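Local coordinates for protein pullulanase (Klebsiella oxytoca, PDB 2YOC) that hydrolyses alpha-1,6-glucosidic linkages in pullulan and probably in related branched alpha-glucans, acting as a debranching glycoside hydrolase, at residues W614-R618 / S633-H639; P549-T553 / R604-L608; R223-L227 / S701-E705. All coordinates share one frame; numbering follows the deposited sequence.

Contact 1: W614-R618 / S633-H639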
ATOM      1  N   TRP B 614      20.099 -44.462  -8.927  1.00 59.59           N
ATOM      2  CA  TRP B 614      18.842 -43.722  -9.054  1.00 57.31           C
ATOM      3  C   TRP B 614      18.066 -43.516  -7.758  1.00 62.95           C
ATOM      4  O   TRP B 614      16.907 -43.081  -7.785  1.00 64.34           O
ATOM      5  CB  TRP B 614      17.994 -44.259 -10.217  1.00 55.42           C
ATOM      6  CG  TRP B 614      18.523 -43.872 -11.570  1.00 56.02           C
ATOM      7  CD1 TRP B 614      19.732 -43.299 -11.851  1.00 58.94           C
ATOM      8  CD2 TRP B 614      17.819 -43.956 -12.818  1.00 55.91           C
ATOM      9  NE1 TRP B 614      19.827 -43.022 -13.195  1.00 58.34           N
ATOM     10  CE2 TRP B 614      18.671 -43.424 -13.815  1.00 59.66           C
ATOM     11  CE3 TRP B 614      16.549 -44.456 -13.197  1.00 56.86           C
ATOM     12  CZ2 TRP B 614      18.309 -43.390 -15.163  1.00 59.18           C
ATOM     13  CZ3 TRP B 614      16.181 -44.401 -14.534  1.00 58.15           C
ATOM     14  CH2 TRP B 614      17.056 -43.878 -15.501  1.00 59.15           C
ATOM     15  N   TYR B 615      18.734 -43.735  -6.613  1.00 58.86           N
ATOM     16  CA  TYR B 615      18.075 -43.529  -5.331  1.00 57.54           C
ATOM     17  C   TYR B 615      18.487 -42.244  -4.669  1.00 62.79           C
ATOM     18  O   TYR B 615      17.620 -41.433  -4.332  1.00 62.07           O
ATOM     19  CB  TYR B 615      18.299 -44.703  -4.369  1.00 58.16           C
ATOM     20  CG  TYR B 615      17.696 -44.446  -2.999  1.00 57.45           C
ATOM     21  CD1 TYR B 615      16.374 -44.802  -2.719  1.00 58.94           C
ATOM     22  CD2 TYR B 615      18.442 -43.825  -1.988  1.00 56.41           C
ATOM     23  CE1 TYR B 615      15.806 -44.541  -1.472  1.00 58.68           C
ATOM     24  CE2 TYR B 615      17.876 -43.529  -0.754  1.00 56.07           C
ATOM     25  CZ  TYR B 615      16.563 -43.910  -0.494  1.00 67.07           C
ATOM     26  OH  TYR B 615      16.001 -43.626   0.720  1.00 71.31           O
ATOM     27  N   TYR B 616      19.800 -42.107  -4.380  1.00 59.49           N
ATOM     28  CA  TYR B 616      20.329 -40.974  -3.635  1.00 58.18           C
ATOM     29  C   TYR B 616      20.268 -39.634  -4.370  1.00 63.73           C
ATOM     30  O   TYR B 616      20.229 -38.581  -3.731  1.00 64.62           O
ATOM     31  CB  TYR B 616      21.742 -41.275  -3.094  1.00 58.62           C
ATOM     32  CG  TYR B 616      21.848 -42.458  -2.154  1.00 58.49           C
ATOM     33  CD1 TYR B 616      21.537 -42.333  -0.807  1.00 59.33           C
ATOM     34  CD2 TYR B 616      22.384 -43.663  -2.585  1.00 60.21           C
ATOM     35  CE1 TYR B 616      21.687 -43.402   0.073  1.00 61.08           C
ATOM     36  CE2 TYR B 616      22.578 -44.722  -1.707  1.00 62.08           C
ATOM     37  CZ  TYR B 616      22.212 -44.596  -0.378  1.00 68.06           C
ATOM     38  OH  TYR B 616      22.414 -45.646   0.488  1.00 67.75           O
ATOM     39  N   GLN B 617      20.241 -39.666  -5.698  1.00 59.49           N
ATOM     40  CA  GLN B 617      20.213 -38.464  -6.515  1.00 57.77           C
ATOM     41  C   GLN B 617      18.794 -38.058  -6.886  1.00 60.19           C
ATOM     42  O   GLN B 617      17.934 -38.936  -7.076  1.00 58.76           O
ATOM     43  CB  GLN B 617      21.020 -38.705  -7.799  1.00 59.35           C
ATOM     44  CG  GLN B 617      22.408 -39.349  -7.599  1.00 59.72           C
ATOM     45  CD  GLN B 617      23.428 -38.444  -6.933  1.00 78.59           C
ATOM     46  OE1 GLN B 617      23.231 -37.229  -6.784  1.00 80.24           O
ATOM     47  NE2 GLN B 617      24.568 -39.008  -6.545  1.00 60.45           N
ATOM     48  N   ARG B 618      18.558 -36.728  -7.030  1.00 56.80           N
ATOM     49  CA  ARG B 618      17.285 -36.182  -7.510  1.00 56.18           C
ATOM     50  C   ARG B 618      17.326 -36.200  -9.060  1.00 61.26           C
ATOM     51  O   ARG B 618      18.195 -35.571  -9.675  1.00 63.36           O
ATOM     52  CB  ARG B 618      17.016 -34.768  -6.965  1.00 58.73           C
ATOM     53  CG  ARG B 618      15.574 -34.299  -7.252  1.00 68.52           C
ATOM     54  CD  ARG B 618      15.190 -32.951  -6.658  1.00 64.99           C
ATOM     55  NE  ARG B 618      15.263 -32.967  -5.203  1.00 69.92           N
ATOM     56  CZ  ARG B 618      16.033 -32.153  -4.487  1.00 87.57           C
ATOM     57  NH1 ARG B 618      16.767 -31.224  -5.086  1.00 70.87           N
ATOM     58  NH2 ARG B 618      16.056 -32.245  -3.161  1.00 72.69           N
ATOM     59  N   SER B 633      25.715 -32.724  -8.872  1.00 73.36           N
ATOM     60  CA  SER B 633      24.769 -33.827  -8.832  1.00 71.06           C
ATOM     61  C   SER B 633      23.825 -33.768  -7.660  1.00 66.64           C
ATOM     62  O   SER B 633      24.137 -34.233  -6.568  1.00 64.69           O
ATOM     63  CB  SER B 633      25.518 -35.156  -8.915  1.00 78.00           C
ATOM     64  OG  SER B 633      26.400 -35.159 -10.032  1.00 91.23           O
ATOM     65  N   ASP B 634      22.660 -33.187  -7.904  1.00 60.14           N
ATOM     66  CA  ASP B 634      21.622 -32.995  -6.904  1.00 59.31           C
ATOM     67  C   ASP B 634      21.286 -34.265  -6.127  1.00 61.64           C
ATOM     68  O   ASP B 634      20.823 -35.245  -6.708  1.00 60.44           O
ATOM     69  CB  ASP B 634      20.323 -32.421  -7.532  1.00 60.75           C
ATOM     70  CG  ASP B 634      20.372 -31.016  -8.141  1.00 62.68           C
ATOM     71  OD1 ASP B 634      21.483 -30.419  -8.197  1.00 57.48           O
ATOM     72  OD2 ASP B 634      19.301 -30.529  -8.594  1.00 70.24           O
ATOM     73  N   SER B 635      21.501 -34.226  -4.800  1.00 57.54           N
ATOM     74  CA  SER B 635      21.168 -35.308  -3.899  1.00 55.45           C
ATOM     75  C   SER B 635      19.683 -35.226  -3.567  1.00 56.96           C
ATOM     76  O   SER B 635      19.044 -34.204  -3.849  1.00 55.00           O
ATOM     77  CB  SER B 635      22.000 -35.187  -2.637  1.00 57.17           C
ATOM     78  OG  SER B 635      21.559 -34.090  -1.859  1.00 58.24           O
ATOM     79  N   ALA B 636      19.142 -36.281  -2.944  1.00 53.99           N
ATOM     80  CA  ALA B 636      17.734 -36.357  -2.587  1.00 54.00           C
ATOM     81  C   ALA B 636      17.532 -36.517  -1.101  1.00 58.28           C
ATOM     82  O   ALA B 636      17.168 -37.614  -0.658  1.00 59.75           O
ATOM     83  CB  ALA B 636      17.048 -37.491  -3.336  1.00 55.33           C
ATOM     84  N   PRO B 637      17.674 -35.433  -0.301  1.00 51.82           N
ATOM     85  CA  PRO B 637      17.393 -35.557   1.143  1.00 49.81           C
ATOM     86  C   PRO B 637      15.942 -35.951   1.461  1.00 52.58           C
ATOM     87  O   PRO B 637      15.653 -36.319   2.607  1.00 53.30           O
ATOM     88  CB  PRO B 637      17.750 -34.176   1.698  1.00 51.16           C
ATOM     89  CG  PRO B 637      17.679 -33.250   0.538  1.00 56.36           C
ATOM     90  CD  PRO B 637      18.049 -34.049  -0.667  1.00 52.47           C
ATOM     91  N   GLU B 638      15.036 -35.902   0.456  1.00 47.78           N
ATOM     92  CA  GLU B 638      13.628 -36.286   0.627  1.00 46.66           C
ATOM     93  C   GLU B 638      13.446 -37.817   0.763  1.00 50.34           C
ATOM     94  O   GLU B 638      12.413 -38.281   1.256  1.00 47.51           O
ATOM     95  CB  GLU B 638      12.752 -35.717  -0.517  1.00 47.51           C
ATOM     96  CG  GLU B 638      13.178 -36.122  -1.918  1.00 54.43           C
ATOM     97  CD  GLU B 638      14.050 -35.128  -2.648  1.00 71.97           C
ATOM     98  OE1 GLU B 638      15.028 -34.635  -2.042  1.00 60.13           O
ATOM     99  OE2 GLU B 638      13.735 -34.817  -3.820  1.00 72.67           O
ATOM    100  N   HIS B 639      14.442 -38.596   0.289  1.00 49.70           N
ATOM    101  CA  HIS B 639      14.403 -40.051   0.376  1.00 50.19           C
ATOM    102  C   HIS B 639      14.953 -40.504   1.722  1.00 54.19           C
ATOM    103  O   HIS B 639      15.995 -40.016   2.187  1.00 53.87           O
ATOM    104  CB  HIS B 639      15.124 -40.703  -0.799  1.00 51.83           C
ATOM    105  CG  HIS B 639      14.579 -40.297  -2.141  1.00 55.26           C
ATOM    106  ND1 HIS B 639      15.286 -40.551  -3.306  1.00 57.50           N
ATOM    107  CD2 HIS B 639      13.426 -39.662  -2.459  1.00 55.37           C
ATOM    108  CE1 HIS B 639      14.536 -40.080  -4.286  1.00 56.12           C
ATOM    109  NE2 HIS B 639      13.412 -39.532  -3.823  1.00 55.40           N
TER
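His639 ND1 donates to the carbonyl oxygen of Tyr615 at 2.7 Å. The N-H points at the oxygen with an angle of 151°. The acceptor lies in the plane of the imidazole, and the donor lies in the carbonyl plane. The same histidine turns its ring edge to the face of the Tyr615 ring, with centroids 5.3 Å apart. The two side chains run past each other in opposite directions, and His639 CB comes to 3.4 Å from Tyr615 OH. That hydroxyl is hydrogen-bonded to Met641 N and Asp273 OD1. The methyl of Ala636 sits over a face of the imidazole, toward its rim.

A second link is the salt bridge of Arg618 with Glu638. The guanidinium grips the carboxylate side-on. Arg618 NE meets Glu638 OE2 at 2.8 Å, nearly straight (179°) and on the syn lone pair. Arg618 NH2 meets Glu638 OE1 at 2.8 Å, also on the syn side. The two planes are almost coplanar, and this paired grip limits rotation of either group. A sharp bend at chi2 (-96°) folds the Glu638 chain back to the arginine. NH2 has a further acceptor in Tyr669 O, and Pro637 CD packs beside it.

Backbones join as well. Arg618 N bonds Asp634 O at 2.7 Å, and Ala636 N bonds Tyr616 O at 2.7 Å. They flank a single beta bridge between Gln617 and Ser635. Asp634 turns its carboxylate to Ala629 N and Thr630 OG1. A type I turn then runs from Ala636 to His639, which is the N-cap residue of helix 640-655. Both segments lie in the long excursion between strands 586-591 and 661-664, the third and fourth strands of a (beta/alpha)8 barrel.

Contact 2: P549-T553 / R604-L608. With SO4 (sulfate ion), chain P.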
ATOM      1  N   PRO B 549      31.487 -32.809  -2.350  1.00 68.10           N
ATOM      2  CA  PRO B 549      31.601 -33.976  -1.445  1.00 67.38           C
ATOM      3  C   PRO B 549      31.960 -35.297  -2.091  1.00 68.20           C
ATOM      4  O   PRO B 549      31.291 -35.729  -3.036  1.00 69.15           O
ATOM      5  CB  PRO B 549      30.220 -34.068  -0.786  1.00 68.58           C
ATOM      6  CG  PRO B 549      29.524 -32.777  -1.096  1.00 72.66           C
ATOM      7  CD  PRO B 549      30.106 -32.276  -2.376  1.00 68.70           C
ATOM      8  N   PHE B 550      33.007 -35.948  -1.561  1.00 62.05           N
ATOM      9  CA  PHE B 550      33.445 -37.300  -1.966  1.00 60.38           C
ATOM     10  C   PHE B 550      32.876 -38.270  -0.893  1.00 62.65           C
ATOM     11  O   PHE B 550      32.061 -39.154  -1.214  1.00 61.53           O
ATOM     12  CB  PHE B 550      34.980 -37.374  -2.034  1.00 61.56           C
ATOM     13  CG  PHE B 550      35.575 -38.450  -2.905  1.00 63.67           C
ATOM     14  CD1 PHE B 550      34.786 -39.485  -3.416  1.00 66.61           C
ATOM     15  CD2 PHE B 550      36.925 -38.447  -3.208  1.00 65.58           C
ATOM     16  CE1 PHE B 550      35.349 -40.495  -4.212  1.00 67.14           C
ATOM     17  CE2 PHE B 550      37.476 -39.451  -4.012  1.00 68.53           C
ATOM     18  CZ  PHE B 550      36.681 -40.461  -4.516  1.00 65.87           C
ATOM     19  N   HIS B 551      33.255 -38.036   0.394  1.00 57.69           N
ATOM     20  CA  HIS B 551      32.767 -38.776   1.562  1.00 56.53           C
ATOM     21  C   HIS B 551      32.342 -37.753   2.623  1.00 58.76           C
ATOM     22  O   HIS B 551      33.112 -36.851   2.974  1.00 58.13           O
ATOM     23  CB  HIS B 551      33.826 -39.755   2.090  1.00 58.15           C
ATOM     24  CG  HIS B 551      34.211 -40.829   1.103  1.00 63.06           C
ATOM     25  ND1 HIS B 551      35.144 -40.597   0.117  1.00 65.76           N
ATOM     26  CD2 HIS B 551      33.783 -42.110   0.990  1.00 65.07           C
ATOM     27  CE1 HIS B 551      35.255 -41.733  -0.556  1.00 65.57           C
ATOM     28  NE2 HIS B 551      34.459 -42.669  -0.069  1.00 65.63           N
ATOM     29  N   TYR B 552      31.099 -37.847   3.080  1.00 53.33           N
ATOM     30  CA  TYR B 552      30.557 -36.893   4.029  1.00 51.74           C
ATOM     31  C   TYR B 552      31.097 -36.961   5.439  1.00 57.32           C
ATOM     32  O   TYR B 552      31.008 -35.963   6.171  1.00 56.60           O
ATOM     33  CB  TYR B 552      29.054 -37.075   4.104  1.00 52.46           C
ATOM     34  CG  TYR B 552      28.335 -36.749   2.824  1.00 56.75           C
ATOM     35  CD1 TYR B 552      28.235 -35.435   2.373  1.00 59.18           C
ATOM     36  CD2 TYR B 552      27.707 -37.743   2.082  1.00 58.74           C
ATOM     37  CE1 TYR B 552      27.525 -35.117   1.213  1.00 59.79           C
ATOM     38  CE2 TYR B 552      26.985 -37.436   0.926  1.00 60.09           C
ATOM     39  CZ  TYR B 552      26.907 -36.118   0.492  1.00 69.70           C
ATOM     40  OH  TYR B 552      26.199 -35.789  -0.630  1.00 76.85           O
ATOM     41  N   THR B 553      31.556 -38.148   5.866  1.00 55.27           N
ATOM     42  CA  THR B 553      31.918 -38.371   7.264  1.00 54.50           C
ATOM     43  C   THR B 553      33.401 -38.689   7.538  1.00 55.50           C
ATOM     44  O   THR B 553      33.756 -39.420   8.478  1.00 55.33           O
ATOM     45  CB  THR B 553      30.855 -39.285   7.913  1.00 63.32           C
ATOM     46  OG1 THR B 553      29.620 -39.201   7.179  1.00 57.11           O
ATOM     47  CG2 THR B 553      30.602 -38.922   9.335  1.00 60.77           C
ATOM     48  N   ARG B 604      34.821 -41.614 -11.018  1.00 77.89           N
ATOM     49  CA  ARG B 604      35.690 -41.965  -9.908  1.00 76.83           C
ATOM     50  C   ARG B 604      35.045 -41.541  -8.555  1.00 76.03           C
ATOM     51  O   ARG B 604      35.045 -42.316  -7.597  1.00 73.91           O
ATOM     52  CB  ARG B 604      36.997 -41.207 -10.133  1.00 75.60           C
ATOM     53  CG  ARG B 604      37.973 -41.276  -8.995  1.00 84.82           C
ATOM     54  CD  ARG B 604      39.185 -40.451  -9.325  1.00 87.09           C
ATOM     55  NE  ARG B 604      38.959 -39.033  -9.062  1.00 76.36           N
ATOM     56  CZ  ARG B 604      39.259 -38.431  -7.919  1.00 83.00           C
ATOM     57  NH1 ARG B 604      39.774 -39.127  -6.905  1.00 84.40           N
ATOM     58  NH2 ARG B 604      39.049 -37.131  -7.776  1.00 50.94           N
ATOM     59  N   THR B 605      34.481 -40.315  -8.521  1.00 69.77           N
ATOM     60  CA  THR B 605      33.885 -39.741  -7.328  1.00 68.21           C
ATOM     61  C   THR B 605      32.415 -40.105  -7.079  1.00 72.11           C
ATOM     62  O   THR B 605      31.842 -39.677  -6.072  1.00 71.24           O
ATOM     63  CB  THR B 605      34.220 -38.259  -7.189  1.00 73.28           C
ATOM     64  OG1 THR B 605      33.352 -37.520  -8.047  1.00 76.81           O
ATOM     65  CG2 THR B 605      35.665 -37.952  -7.491  1.00 69.46           C
ATOM     66  N   SER B 606      31.805 -40.901  -7.969  1.00 68.98           N
ATOM     67  CA  SER B 606      30.448 -41.384  -7.734  1.00 67.61           C
ATOM     68  C   SER B 606      30.589 -42.547  -6.731  1.00 75.45           C
ATOM     69  O   SER B 606      31.321 -43.527  -6.992  1.00 78.55           O
ATOM     70  CB  SER B 606      29.803 -41.873  -9.025  1.00 68.43           C
ATOM     71  OG  SER B 606      28.562 -42.498  -8.735  1.00 69.61           O
ATOM     72  N   VAL B 607      29.984 -42.391  -5.539  1.00 69.35           N
ATOM     73  CA  VAL B 607      30.043 -43.431  -4.509  1.00 67.69           C
ATOM     74  C   VAL B 607      28.604 -43.908  -4.283  1.00 67.06           C
ATOM     75  O   VAL B 607      28.268 -45.046  -4.619  1.00 69.32           O
ATOM     76  CB  VAL B 607      30.786 -42.988  -3.207  1.00 70.85           C
ATOM     77  CG1 VAL B 607      30.929 -44.149  -2.236  1.00 71.39           C
ATOM     78  CG2 VAL B 607      32.161 -42.377  -3.506  1.00 70.68           C
ATOM     79  N   LEU B 608      27.740 -42.994  -3.861  1.00 58.29           N
ATOM     80  CA  LEU B 608      26.321 -43.259  -3.603  1.00 56.23           C
ATOM     81  C   LEU B 608      25.537 -43.782  -4.813  1.00 63.80           C
ATOM     82  O   LEU B 608      24.741 -44.714  -4.660  1.00 64.06           O
ATOM     83  CB  LEU B 608      25.628 -42.024  -3.001  1.00 53.51           C
ATOM     84  CG  LEU B 608      26.032 -41.669  -1.591  1.00 54.90           C
ATOM     85  CD1 LEU B 608      25.555 -40.302  -1.235  1.00 52.84           C
ATOM     86  CD2 LEU B 608      25.543 -42.726  -0.599  1.00 54.37           C
TER
HETATM   87  S   SO4 P2080      37.399 -37.115 -11.692  1.00130.53           S
HETATM   88  O1  SO4 P2080      37.953 -38.405 -12.140  1.00137.22           O
HETATM   89  O2  SO4 P2080      36.174 -37.338 -10.890  1.00133.94           O
HETATM   90  O3  SO4 P2080      37.032 -36.332 -12.865  1.00135.89           O
HETATM   91  O4  SO4 P2080      38.416 -36.386 -10.909  1.00134.96           O
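Phe550 holds its ring carbon CG roughly opposite the backbone N (chi1 -157°), and this carries the ring across to Thr605. Thr605 has its methyl CG2 beside its own backbone N, with OG1 placed by chi1 at 80°. The methyl therefore sits over the middle of the phenylalanine ring, 4.1 Å from Thr605 CG2 to the Phe550 ring centroid. This is a CH-pi contact. The backbone joins in, with Phe550 CE1 at 3.5 Å from Thr605 CA. Thr605 OG1 is hydrogen-bonded to Asn597 ND2.

The opposite face of the Phe550 ring is covered by His551 CE1 of its own segment. At the ring edge, Val607 CG2 lies 3.8 Å from Phe550 CE1. The same methyl approaches His551 NE2 at 4.1 Å. A second apolar pair lies further along, where Leu608 CD1 meets the edge of the Tyr552 ring in its plane, 3.9 Å from CE2.

The contact joins two loops of the (beta/alpha)8 barrel. Residues 549-553 belong to the long excursion after strand 461-464, and residues 604-608 to the one after strand 586-591. His551 ND1 is hydrogen-bonded to Asp469, a residue of a calcium site, and the Phe550 backbone is hydrogen-bonded to that of Asp469. Tyr552 OH is hydrogen-bonded to His595 O.

At the exposed end Arg604 crosses Phe550 at about a right angle. Its guanidinium plane stands steeply to the ring, 78° apart, with Arg604 NH1 at 3.7 Å from Phe550 CE2. The chain bends at chi3, which turns the guanidinium edge to a sulfate ion, probably from the crystallisation liquor. Arg604 NE makes two weak hydrogen bonds to it, with O1 and O4. Arg604 NH2 donates to sulfate O4 at 3.3 Å, while Thr605 CG2 lies 3.5 Å from sulfate O2.

Contact 3: R223-L227 / S701-E705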
ATOM      1  N   ARG B 223       3.531 -38.134  -0.436  1.00 63.36           N
ATOM      2  CA  ARG B 223       4.925 -38.415  -0.686  1.00 62.57           C
ATOM      3  C   ARG B 223       5.445 -37.748  -1.916  1.00 67.45           C
ATOM      4  O   ARG B 223       6.539 -37.198  -1.879  1.00 68.24           O
ATOM      5  CB  ARG B 223       5.123 -39.922  -0.852  1.00 63.09           C
ATOM      6  CG  ARG B 223       4.907 -40.738   0.398  1.00 64.54           C
ATOM      7  CD  ARG B 223       5.047 -42.193   0.062  1.00 66.07           C
ATOM      8  NE  ARG B 223       6.449 -42.583  -0.123  1.00 72.10           N
ATOM      9  CZ  ARG B 223       6.838 -43.694  -0.736  1.00 74.84           C
ATOM     10  NH1 ARG B 223       5.937 -44.528  -1.255  1.00 47.39           N
ATOM     11  NH2 ARG B 223       8.129 -43.987  -0.831  1.00 57.05           N
ATOM     12  N   PHE B 224       4.691 -37.839  -3.034  1.00 64.87           N
ATOM     13  CA  PHE B 224       5.121 -37.300  -4.313  1.00 63.93           C
ATOM     14  C   PHE B 224       4.118 -36.367  -4.892  1.00 64.70           C
ATOM     15  O   PHE B 224       3.513 -36.694  -5.905  1.00 64.56           O
ATOM     16  CB  PHE B 224       5.420 -38.450  -5.269  1.00 66.45           C
ATOM     17  CG  PHE B 224       6.375 -39.449  -4.684  1.00 67.36           C
ATOM     18  CD1 PHE B 224       7.691 -39.091  -4.404  1.00 68.98           C
ATOM     19  CD2 PHE B 224       5.955 -40.738  -4.387  1.00 69.38           C
ATOM     20  CE1 PHE B 224       8.576 -40.012  -3.865  1.00 70.76           C
ATOM     21  CE2 PHE B 224       6.844 -41.668  -3.852  1.00 72.79           C
ATOM     22  CZ  PHE B 224       8.146 -41.301  -3.590  1.00 71.10           C
ATOM     23  N   PRO B 225       3.951 -35.169  -4.302  1.00 60.96           N
ATOM     24  CA  PRO B 225       2.961 -34.223  -4.841  1.00 60.23           C
ATOM     25  C   PRO B 225       3.218 -33.852  -6.290  1.00 61.34           C
ATOM     26  O   PRO B 225       2.265 -33.702  -7.043  1.00 60.60           O
ATOM     27  CB  PRO B 225       3.092 -33.027  -3.913  1.00 61.88           C
ATOM     28  CG  PRO B 225       4.472 -33.153  -3.310  1.00 66.64           C
ATOM     29  CD  PRO B 225       4.629 -34.602  -3.118  1.00 62.34           C
ATOM     30  N   HIS B 226       4.496 -33.816  -6.701  1.00 56.44           N
ATOM     31  CA  HIS B 226       4.868 -33.503  -8.076  1.00 55.61           C
ATOM     32  C   HIS B 226       4.434 -34.600  -9.096  1.00 57.44           C
ATOM     33  O   HIS B 226       4.590 -34.399 -10.303  1.00 56.79           O
ATOM     34  CB  HIS B 226       6.378 -33.186  -8.172  1.00 56.60           C
ATOM     35  CG  HIS B 226       7.249 -34.353  -7.833  1.00 60.83           C
ATOM     36  ND1 HIS B 226       7.258 -34.905  -6.565  1.00 62.06           N
ATOM     37  CD2 HIS B 226       8.111 -35.043  -8.616  1.00 63.33           C
ATOM     38  CE1 HIS B 226       8.124 -35.899  -6.616  1.00 61.83           C
ATOM     39  NE2 HIS B 226       8.669 -36.018  -7.821  1.00 62.68           N
ATOM     40  N   LEU B 227       3.932 -35.755  -8.619  1.00 54.10           N
ATOM     41  CA  LEU B 227       3.485 -36.830  -9.528  1.00 55.09           C
ATOM     42  C   LEU B 227       2.004 -37.186  -9.365  1.00 60.67           C
ATOM     43  O   LEU B 227       1.487 -38.022 -10.107  1.00 59.78           O
ATOM     44  CB  LEU B 227       4.346 -38.111  -9.479  1.00 54.80           C
ATOM     45  CG  LEU B 227       5.843 -37.969  -9.302  1.00 58.25           C
ATOM     46  CD1 LEU B 227       6.408 -39.234  -8.729  1.00 58.94           C
ATOM     47  CD2 LEU B 227       6.534 -37.590 -10.608  1.00 56.18           C
ATOM     48  N   SER B 701       9.513 -26.706  -4.216  1.00 56.29           N
ATOM     49  CA  SER B 701       8.196 -26.652  -3.563  1.00 56.86           C
ATOM     50  C   SER B 701       7.141 -27.534  -4.218  1.00 61.49           C
ATOM     51  O   SER B 701       6.162 -27.900  -3.562  1.00 61.33           O
ATOM     52  CB  SER B 701       7.720 -25.213  -3.430  1.00 61.87           C
ATOM     53  OG  SER B 701       8.747 -24.429  -2.840  1.00 78.10           O
ATOM     54  N   ASP B 702       7.379 -27.934  -5.488  1.00 58.70           N
ATOM     55  CA  ASP B 702       6.509 -28.857  -6.220  1.00 58.58           C
ATOM     56  C   ASP B 702       6.627 -30.240  -5.612  1.00 63.11           C
ATOM     57  O   ASP B 702       5.652 -31.009  -5.656  1.00 64.72           O
ATOM     58  CB  ASP B 702       6.850 -28.916  -7.736  1.00 60.60           C
ATOM     59  CG  ASP B 702       8.312 -29.140  -8.115  1.00 73.92           C
ATOM     60  OD1 ASP B 702       9.194 -28.417  -7.566  1.00 73.45           O
ATOM     61  OD2 ASP B 702       8.569 -29.951  -9.048  1.00 83.73           O
ATOM     62  N   ARG B 703       7.820 -30.536  -5.024  1.00 57.66           N
ATOM     63  CA  ARG B 703       8.192 -31.830  -4.441  1.00 56.94           C
ATOM     64  C   ARG B 703       7.973 -31.994  -2.943  1.00 58.94           C
ATOM     65  O   ARG B 703       7.645 -33.109  -2.508  1.00 61.39           O
ATOM     66  CB  ARG B 703       9.635 -32.198  -4.803  1.00 53.13           C
ATOM     67  CG  ARG B 703       9.831 -32.390  -6.286  1.00 50.82           C
ATOM     68  CD  ARG B 703      11.253 -32.083  -6.632  1.00 60.55           C
ATOM     69  NE  ARG B 703      11.643 -32.594  -7.948  1.00 72.14           N
ATOM     70  CZ  ARG B 703      11.980 -33.857  -8.189  1.00 78.98           C
ATOM     71  NH1 ARG B 703      11.911 -34.765  -7.228  1.00 66.57           N
ATOM     72  NH2 ARG B 703      12.381 -34.221  -9.398  1.00 64.30           N
ATOM     73  N   PHE B 704       8.169 -30.905  -2.164  1.00 49.34           N
ATOM     74  CA  PHE B 704       8.060 -30.886  -0.699  1.00 46.53           C
ATOM     75  C   PHE B 704       8.187 -29.435  -0.153  1.00 53.41           C
ATOM     76  O   PHE B 704       8.748 -28.553  -0.842  1.00 51.24           O
ATOM     77  CB  PHE B 704       9.208 -31.715  -0.077  1.00 45.93           C
ATOM     78  CG  PHE B 704      10.613 -31.429  -0.604  1.00 45.64           C
ATOM     79  CD1 PHE B 704      11.311 -30.286  -0.208  1.00 47.41           C
ATOM     80  CD2 PHE B 704      11.239 -32.310  -1.473  1.00 46.44           C
ATOM     81  CE1 PHE B 704      12.600 -30.031  -0.676  1.00 47.46           C
ATOM     82  CE2 PHE B 704      12.521 -32.038  -1.958  1.00 49.58           C
ATOM     83  CZ  PHE B 704      13.191 -30.900  -1.554  1.00 47.13           C
ATOM     84  N   GLU B 705       7.761 -29.230   1.139  1.00 50.12           N
ATOM     85  CA  GLU B 705       7.912 -27.958   1.854  1.00 48.82           C
ATOM     86  C   GLU B 705       9.408 -27.783   2.122  1.00 54.19           C
ATOM     87  O   GLU B 705      10.011 -28.554   2.891  1.00 52.66           O
ATOM     88  CB  GLU B 705       7.107 -27.952   3.147  1.00 49.62           C
ATOM     89  CG  GLU B 705       7.112 -26.592   3.816  1.00 58.51           C
ATOM     90  CD  GLU B 705       6.430 -26.515   5.163  1.00 78.22           C
ATOM     91  OE1 GLU B 705       6.527 -27.484   5.954  1.00 85.24           O
ATOM     92  OE2 GLU B 705       5.840 -25.449   5.443  1.00 62.43           O
TER
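The imidazole of His226 is sandwiched. Arg703 CG lies over one face, 3.7 Å from the ring centroid and close to the ring normal, as a CH-pi contact. Leu227 CG, from its own segment, lies over the other face. Further out along the same arginine, the guanidinium is laid on the histidine. The two centres are 4.4 Å apart and the planes are 28° from parallel. His226 NE2 lies over a face of the guanidinium, 3.5 Å from Arg703 NH1.

The Arg703 chain is stretched from CG to NE, so one long side chain supplies both the CH-pi contact and the stack. The nearby guanidinium would probably disfavour protonation of the imidazole. The arginine has acidic neighbours in Glu627 and Glu638, both as long, weak ion pairs. Its NH2 also makes a weak hydrogen bond to Leu619 O.

Beside the stack, the Pro225 ring packs on backbone oxygens. Its CG lies 3.3 Å from Arg703 O and 3.4 Å from Asp702 O. His226 CB adds to this, also 3.4 Å from Asp702 O. A bound calcium ion lies about 3 Å from the Asp702 side chain.

Residues 223-227 run from the last residue of helix 218-223 into the loop before strand 232-234, within the pullulanase N2 domain. Residues 701-705 lie in the loop between strands 690-693 and 718-720 of the catalytic barrel. The contact is therefore an interdomain one, at the surface, in which an accessory beta domain packs on a loop of the (beta/alpha)8 barrel.

Overall arrangement
Contact 1 lies between the other two. Its centre is about 13 Å from that of contact 2 and about 14 Å from that of contact 3. It touches contact 2 where Tyr616 CD2 meets Leu608 O at 3.3 Å. On the other side Phe704 of contact 3 packs on both Arg618 and Glu638, with Phe704 CE2 3.5 Å from Glu638 CD. Contacts 2 and 3 do not meet; their nearest atoms are about 14 Å apart. Contacts 1 and 2 follow in series along the chain, and contact 3 spans both. Bound calcium is close to each contact, about 6 Å from the side chain of Arg618, about 5 Å from that of Phe550 and about 3 Å from that of Asp702.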